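Local atomic coordinates of methyl-CpG-binding domain protein 1 (Homo sapiens, PDB entry 5W9Q), a protein that represses transcription at promoters by binding methylated CpG islands, while its third CXXC zinc finger, the part described here, binds unmethylated CpG dinucleotides. Residues K40-R45 with K55-S60. Numbering follows the deposited sequence. Where two conformers were deposited one is given.
Sequences KRQKCR and KRLLPS. With ZN (zinc ion), chain G; nucleotides of chain D; nucleotides of chain C.
Arg-45 and Pro-59 bring the irregular chain of 40-45 and the 3-10 turn and tail of 55-60 together, their CA atoms 5.6 Å apart and the end-to-end directions of the touching parts 43° apart. CD of Pro-59 lies 3.5 Å from the backbone O of Arg-45. The polar link is a single nitrogen serving several carbonyls. NH1 of Arg-45 donates to O of Arg-56 at 3.1 Å, tilted out of the carbonyl plane. The same NH1 of Arg-45 makes a weak hydrogen bond to O of Leu-58 at 3.0 Å, and another weak one goes to the Leu-57 carbonyl. A bend at chi2 (-74°) folds the arginine so that CD also rests near the Leu-57 carbonyl, while NE turns to a salt bridge with Asp-26; the side chain thus ties the C-terminal turn to helix 26-30.

Leu-57 crosses Gln-42 at about a right angle, its CD2 set 4.1 Å from CD of the Gln-42 amide, and both side chains pack on Phe-27. With the stem of the side chain packed there, NE2 of Gln-42 hydrogen-bonds O6 of a guanine base. Next to it, the Lys-40 carbonyl accepts a nearly straight bond (167°) from N4 of DC6 of chain D, and the Arg-41 carbonyl takes N4 of another cytosine. In one of its two conformers Arg-56 reaches the backbone of the DNA: OP2 of DC3 of chain D lies in the guanidinium plane, 2.9 Å from NE of Arg-56 and also bonded by NH2, while C6 of the base sits over the centre of one face.

Cys-44, pointing away from the C-terminal segment, completes a zinc site with Cys-22, Cys-25 and Cys-28. Two Cys4 zinc sites and a loop reading CpG through backbone carbonyls and a glutamine mark the CXXC zinc finger; here the C-terminal turn packs behind that loop.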
ATOM      1  N   LYS A  40       4.582   1.672 -10.905  1.00 36.48           N
ATOM      2  CA  LYS A  40       3.895   2.447  -9.936  1.00 34.51           C
ATOM      3  C   LYS A  40       4.604   2.594  -8.627  1.00 30.69           C
ATOM      4  O   LYS A  40       4.613   3.667  -8.080  1.00 29.97           O
ATOM      5  CB  LYS A  40       2.504   1.846  -9.692  1.00 34.28           C
ATOM      6  CG  LYS A  40       1.687   1.779 -10.965  1.00 38.66           C
ATOM      7  CD  LYS A  40       0.215   1.618 -10.659  1.00 39.88           C
ATOM      8  CE  LYS A  40      -0.654   2.245 -11.729  1.00 44.04           C
ATOM      9  NZ  LYS A  40      -0.661   1.327 -12.873  1.00 48.32           N
ATOM     10  N   ARG A  41       5.185   1.509  -8.104  1.00 29.38           N
ATOM     11  CA  ARG A  41       6.088   1.569  -6.937  1.00 28.63           C
ATOM     12  C   ARG A  41       5.487   2.190  -5.674  1.00 27.04           C
ATOM     13  O   ARG A  41       6.032   3.135  -5.070  1.00 26.63           O
ATOM     14  CB  ARG A  41       7.396   2.349  -7.333  1.00 31.77           C
ATOM     15  CG  ARG A  41       8.021   1.890  -8.618  1.00 34.60           C
ATOM     16  CD  ARG A  41       9.211   2.755  -8.968  1.00 38.73           C
ATOM     17  NE  ARG A  41       9.862   2.185 -10.114  1.00 41.94           N
ATOM     18  CZ  ARG A  41      11.040   2.504 -10.566  1.00 46.69           C
ATOM     19  NH1 ARG A  41      11.794   3.434  -9.980  1.00 48.62           N
ATOM     20  NH2 ARG A  41      11.493   1.850 -11.609  1.00 49.68           N
ATOM     21  N   GLN A  42       4.350   1.617  -5.276  1.00 26.20           N
ATOM     22  CA  GLN A  42       3.630   2.004  -4.084  1.00 25.12           C
ATOM     23  C   GLN A  42       3.310   0.748  -3.288  1.00 25.22           C
ATOM     24  O   GLN A  42       3.266  -0.407  -3.817  1.00 25.26           O
ATOM     25  CB  GLN A  42       2.344   2.714  -4.469  1.00 25.03           C
ATOM     26  CG  GLN A  42       2.514   3.958  -5.382  1.00 26.96           C
ATOM     27  CD  GLN A  42       3.398   5.061  -4.828  1.00 27.95           C
ATOM     28  OE1 GLN A  42       3.646   5.144  -3.632  1.00 27.07           O
ATOM     29  NE2 GLN A  42       3.908   5.950  -5.762  1.00 29.45           N
ATOM     30  N   LYS A  43       3.079   0.936  -2.005  1.00 27.17           N
ATOM     31  CA  LYS A  43       2.674  -0.197  -1.205  1.00 28.36           C
ATOM     32  C   LYS A  43       1.241  -0.596  -1.460  1.00 27.43           C
ATOM     33  O   LYS A  43       0.468   0.174  -1.987  1.00 26.41           O
ATOM     34  CB  LYS A  43       2.983  -0.022   0.264  1.00 31.80           C
ATOM     35  CG  LYS A  43       2.399   1.112   0.974  1.00 34.07           C
ATOM     36  CD  LYS A  43       2.529   0.824   2.507  1.00 35.65           C
ATOM     37  CE  LYS A  43       2.585   2.084   3.284  1.00 35.91           C
ATOM     38  NZ  LYS A  43       2.590   1.759   4.728  1.00 37.90           N
ATOM     39  N   CYS A  44       0.930  -1.855  -1.071  1.00 28.78           N
ATOM     40  CA  CYS A  44      -0.410  -2.447  -1.244  1.00 29.12           C
ATOM     41  C   CYS A  44      -1.461  -1.395  -0.932  1.00 29.45           C
ATOM     42  O   CYS A  44      -1.369  -0.718   0.140  1.00 30.51           O
ATOM     43  CB  CYS A  44      -0.561  -3.577  -0.211  1.00 31.80           C
ATOM     44  SG  CYS A  44      -2.120  -4.375  -0.368  1.00 33.50           S
ATOM     45  N   ARG A  45      -2.445  -1.258  -1.784  1.00 29.42           N
ATOM     46  CA  ARG A  45      -3.589  -0.334  -1.502  1.00 31.35           C
ATOM     47  C   ARG A  45      -4.177  -0.513  -0.069  1.00 33.18           C
ATOM     48  O   ARG A  45      -4.543   0.486   0.619  1.00 33.98           O
ATOM     49  CB  ARG A  45      -4.722  -0.605  -2.445  1.00 33.76           C
ATOM     50  CG  ARG A  45      -4.536  -0.105  -3.835  1.00 33.11           C
ATOM     51  CD  ARG A  45      -4.694   1.404  -3.920  1.00 32.95           C
ATOM     52  NE  ARG A  45      -4.555   1.832  -5.314  1.00 33.51           N
ATOM     53  CZ  ARG A  45      -4.679   3.070  -5.762  1.00 34.15           C
ATOM     54  NH1 ARG A  45      -4.915   4.101  -4.938  1.00 34.69           N
ATOM     55  NH2 ARG A  45      -4.544   3.282  -7.072  1.00 36.11           N
ATOM     56  N   LYS A  55      -3.904  10.806   0.033  1.00 42.95           N
ATOM     57  CA  LYS A  55      -5.260  10.297  -0.140  1.00 43.20           C
ATOM     58  C   LYS A  55      -5.406   9.594  -1.439  1.00 40.81           C
ATOM     59  O   LYS A  55      -6.183   8.648  -1.525  1.00 39.69           O
ATOM     60  CB  LYS A  55      -6.311  11.408  -0.009  1.00 48.11           C
ATOM     61  CG  LYS A  55      -6.315  12.110   1.321  1.00 52.05           C
ATOM     62  CD  LYS A  55      -6.601  11.183   2.516  1.00 52.06           C
ATOM     63  CE  LYS A  55      -6.540  11.920   3.843  1.00 56.01           C
ATOM     64  NZ  LYS A  55      -6.450  10.940   4.948  1.00 55.71           N
ATOM     65  N   ARG A  56      -4.613  10.001  -2.456  1.00 39.83           N
ATOM     66  CA  ARG A  56      -4.697   9.371  -3.755  0.50 38.48           C
ATOM     67  C   ARG A  56      -4.248   7.899  -3.751  1.00 34.67           C
ATOM     68  O   ARG A  56      -4.508   7.201  -4.700  1.00 34.65           O
ATOM     69  CB  ARG A  56      -3.930  10.182  -4.828  0.50 39.98           C
ATOM     70  CG  ARG A  56      -2.399  10.202  -4.664  0.50 38.42           C
ATOM     71  CD  ARG A  56      -1.740  10.987  -5.788  0.50 41.05           C
ATOM     72  NE  ARG A  56      -2.283  12.311  -5.910  0.50 45.50           N
ATOM     73  CZ  ARG A  56      -1.608  13.421  -5.653  0.50 48.56           C
ATOM     74  NH1 ARG A  56      -0.332  13.365  -5.294  0.50 47.54           N
ATOM     75  NH2 ARG A  56      -2.206  14.569  -5.784  0.50 53.23           N
ATOM     76  N   LEU A  57      -3.575   7.453  -2.693  1.00 32.65           N
ATOM     77  CA  LEU A  57      -3.060   6.093  -2.554  1.00 30.13           C
ATOM     78  C   LEU A  57      -4.073   5.114  -1.848  1.00 31.38           C
ATOM     79  O   LEU A  57      -3.892   3.894  -1.859  1.00 29.92           O
ATOM     80  CB  LEU A  57      -1.796   6.085  -1.715  1.00 28.70           C
ATOM     81  CG  LEU A  57      -0.609   6.915  -2.284  1.00 29.41           C
ATOM     82  CD1 LEU A  57       0.592   6.828  -1.409  1.00 28.97           C
ATOM     83  CD2 LEU A  57      -0.276   6.481  -3.666  1.00 28.75           C
ATOM     84  N   LEU A  58      -5.034   5.681  -1.191  1.00 34.20           N
ATOM     85  CA  LEU A  58      -6.069   4.849  -0.490  1.00 37.39           C
ATOM     86  C   LEU A  58      -6.864   4.015  -1.487  1.00 39.15           C
ATOM     87  O   LEU A  58      -6.903   4.354  -2.694  1.00 37.92           O
ATOM     88  CB  LEU A  58      -6.925   5.751   0.300  1.00 40.23           C
ATOM     89  CG  LEU A  58      -6.243   6.472   1.464  1.00 41.22           C
ATOM     90  CD1 LEU A  58      -7.191   7.495   2.109  1.00 45.56           C
ATOM     91  CD2 LEU A  58      -5.710   5.447   2.489  1.00 40.92           C
ATOM     92  N   PRO A  59      -7.558   2.929  -1.007  1.00 43.36           N
ATOM     93  CA  PRO A  59      -8.498   2.258  -1.954  1.00 46.78           C
ATOM     94  C   PRO A  59      -9.597   3.235  -2.516  1.00 51.90           C
ATOM     95  O   PRO A  59      -9.904   4.274  -1.909  1.00 52.56           O
ATOM     96  CB  PRO A  59      -9.089   1.107  -1.115  1.00 49.54           C
ATOM     97  CG  PRO A  59      -8.129   0.928   0.044  1.00 47.49           C
ATOM     98  CD  PRO A  59      -7.557   2.287   0.320  1.00 45.16           C
ATOM     99  N   SER A  60     -10.105   2.926  -3.711  1.00 57.79           N
ATOM    100  CA  SER A  60     -10.950   3.869  -4.486  1.00 62.71           C
ATOM    101  C   SER A  60     -12.246   3.242  -4.699  1.00 70.29           C
ATOM    102  O   SER A  60     -12.304   2.224  -5.399  1.00 75.88           O
ATOM    103  CB  SER A  60     -10.326   4.173  -5.864  1.00 63.53           C
ATOM    104  OXT SER A  60     -13.264   3.688  -4.179  1.00 75.61           O
TER
HETATM  105 ZN    ZN G1001      -2.370  -5.170  -2.494  1.00 34.58          ZN
ATOM    106  P    DC D   3      -5.582  12.724  -8.108  1.00 54.13           P
ATOM    107  OP1  DC D   3      -6.789  11.831  -8.034  1.00 58.14           O
ATOM    108  OP2  DC D   3      -4.857  13.122  -6.875  1.00 52.62           O
ATOM    109  O5'  DC D   3      -4.502  12.046  -9.043  1.00 50.86           O
ATOM    110  C5'  DC D   3      -4.769  11.724 -10.417  1.00 51.44           C
ATOM    111  C4'  DC D   3      -3.462  11.310 -11.049  1.00 48.16           C
ATOM    112  O4'  DC D   3      -2.601  12.472 -11.144  1.00 45.51           O
ATOM    113  C3'  DC D   3      -2.679  10.287 -10.228  1.00 46.48           C
ATOM    114  O3'  DC D   3      -2.031   9.391 -11.118  1.00 46.87           O
ATOM    115  C2'  DC D   3      -1.614  11.126  -9.551  1.00 43.89           C
ATOM    116  C1'  DC D   3      -1.333  12.123 -10.657  1.00 42.84           C
ATOM    117  N1   DC D   3      -0.639  13.356 -10.295  1.00 41.16           N
ATOM    118  C2   DC D   3       0.259  13.899 -11.212  1.00 40.71           C
ATOM    119  O2   DC D   3       0.445  13.311 -12.284  1.00 40.67           O
ATOM    120  N3   DC D   3       0.898  15.055 -10.910  1.00 40.97           N
ATOM    121  C4   DC D   3       0.664  15.663  -9.738  1.00 41.64           C
ATOM    122  N4   DC D   3       1.321  16.799  -9.474  1.00 42.52           N
ATOM    123  C5   DC D   3      -0.247  15.130  -8.786  1.00 41.91           C
ATOM    124  C6   DC D   3      -0.874  13.985  -9.104  1.00 42.09           C
TER
ATOM    125  P    DA C   5       6.671  -1.603   0.772  1.00 37.59           P
ATOM    126  OP1  DA C   5       6.221  -1.673   2.160  1.00 38.08           O
ATOM    127  OP2  DA C   5       5.905  -2.349  -0.280  1.00 37.09           O
ATOM    128  O5'  DA C   5       6.785  -0.044   0.433  1.00 33.14           O
ATOM    129  C5'  DA C   5       7.441   0.843   1.360  1.00 32.29           C
ATOM    130  C4'  DA C   5       7.663   2.188   0.709  1.00 31.06           C
ATOM    131  O4'  DA C   5       8.636   2.051  -0.377  1.00 30.49           O
ATOM    132  C3'  DA C   5       6.398   2.774   0.063  1.00 30.39           C
ATOM    133  O3'  DA C   5       6.253   4.194   0.196  1.00 29.69           O
ATOM    134  C2'  DA C   5       6.615   2.518  -1.411  1.00 29.97           C
ATOM    135  C1'  DA C   5       8.118   2.783  -1.463  1.00 29.87           C
ATOM    136  N9   DA C   5       8.824   2.398  -2.673  1.00 29.93           N
ATOM    137  C8   DA C   5       8.579   1.393  -3.570  1.00 30.76           C
ATOM    138  N7   DA C   5       9.419   1.372  -4.585  1.00 31.28           N
ATOM    139  C5   DA C   5      10.270   2.440  -4.332  1.00 30.99           C
ATOM    140  C6   DA C   5      11.388   2.954  -5.031  1.00 32.18           C
ATOM    141  N6   DA C   5      11.837   2.447  -6.178  1.00 33.05           N
ATOM    142  N1   DA C   5      11.994   4.055  -4.527  1.00 31.91           N
ATOM    143  C2   DA C   5      11.513   4.588  -3.395  1.00 32.01           C
ATOM    144  N3   DA C   5      10.490   4.178  -2.634  1.00 30.21           N
ATOM    145  C4   DA C   5       9.916   3.082  -3.161  1.00 30.29           C
TER
ATOM    146  P    DC D   6       8.352   5.783 -16.584  1.00 50.05           P
ATOM    147  OP1  DC D   6       9.131   6.131 -17.833  1.00 54.30           O
ATOM    148  OP2  DC D   6       7.914   4.374 -16.341  1.00 50.18           O
ATOM    149  O5'  DC D   6       9.254   6.300 -15.391  1.00 45.18           O
ATOM    150  C5'  DC D   6       9.705   7.653 -15.405  1.00 44.65           C
ATOM    151  C4'  DC D   6      10.505   7.931 -14.169  1.00 41.73           C
ATOM    152  O4'  DC D   6       9.559   7.976 -13.050  1.00 37.16           O
ATOM    153  C3'  DC D   6      11.528   6.849 -13.803  1.00 41.93           C
ATOM    154  O3'  DC D   6      12.647   7.419 -13.118  1.00 42.64           O
ATOM    155  C2'  DC D   6      10.810   6.077 -12.696  1.00 38.07           C
ATOM    156  C1'  DC D   6      10.116   7.230 -11.999  1.00 35.66           C
ATOM    157  N1   DC D   6       9.024   6.907 -11.011  1.00 32.96           N
ATOM    158  C2   DC D   6       8.852   7.736  -9.895  1.00 31.78           C
ATOM    159  O2   DC D   6       9.567   8.738  -9.773  1.00 32.58           O
ATOM    160  N3   DC D   6       7.850   7.465  -9.008  1.00 30.10           N
ATOM    161  C4   DC D   6       7.072   6.404  -9.191  1.00 30.20           C
ATOM    162  N4   DC D   6       6.146   6.147  -8.259  1.00 29.73           N
ATOM    163  C5   DC D   6       7.247   5.522 -10.297  1.00 31.49           C
ATOM    164  C6   DC D   6       8.226   5.810 -11.180  1.00 33.14           C
TER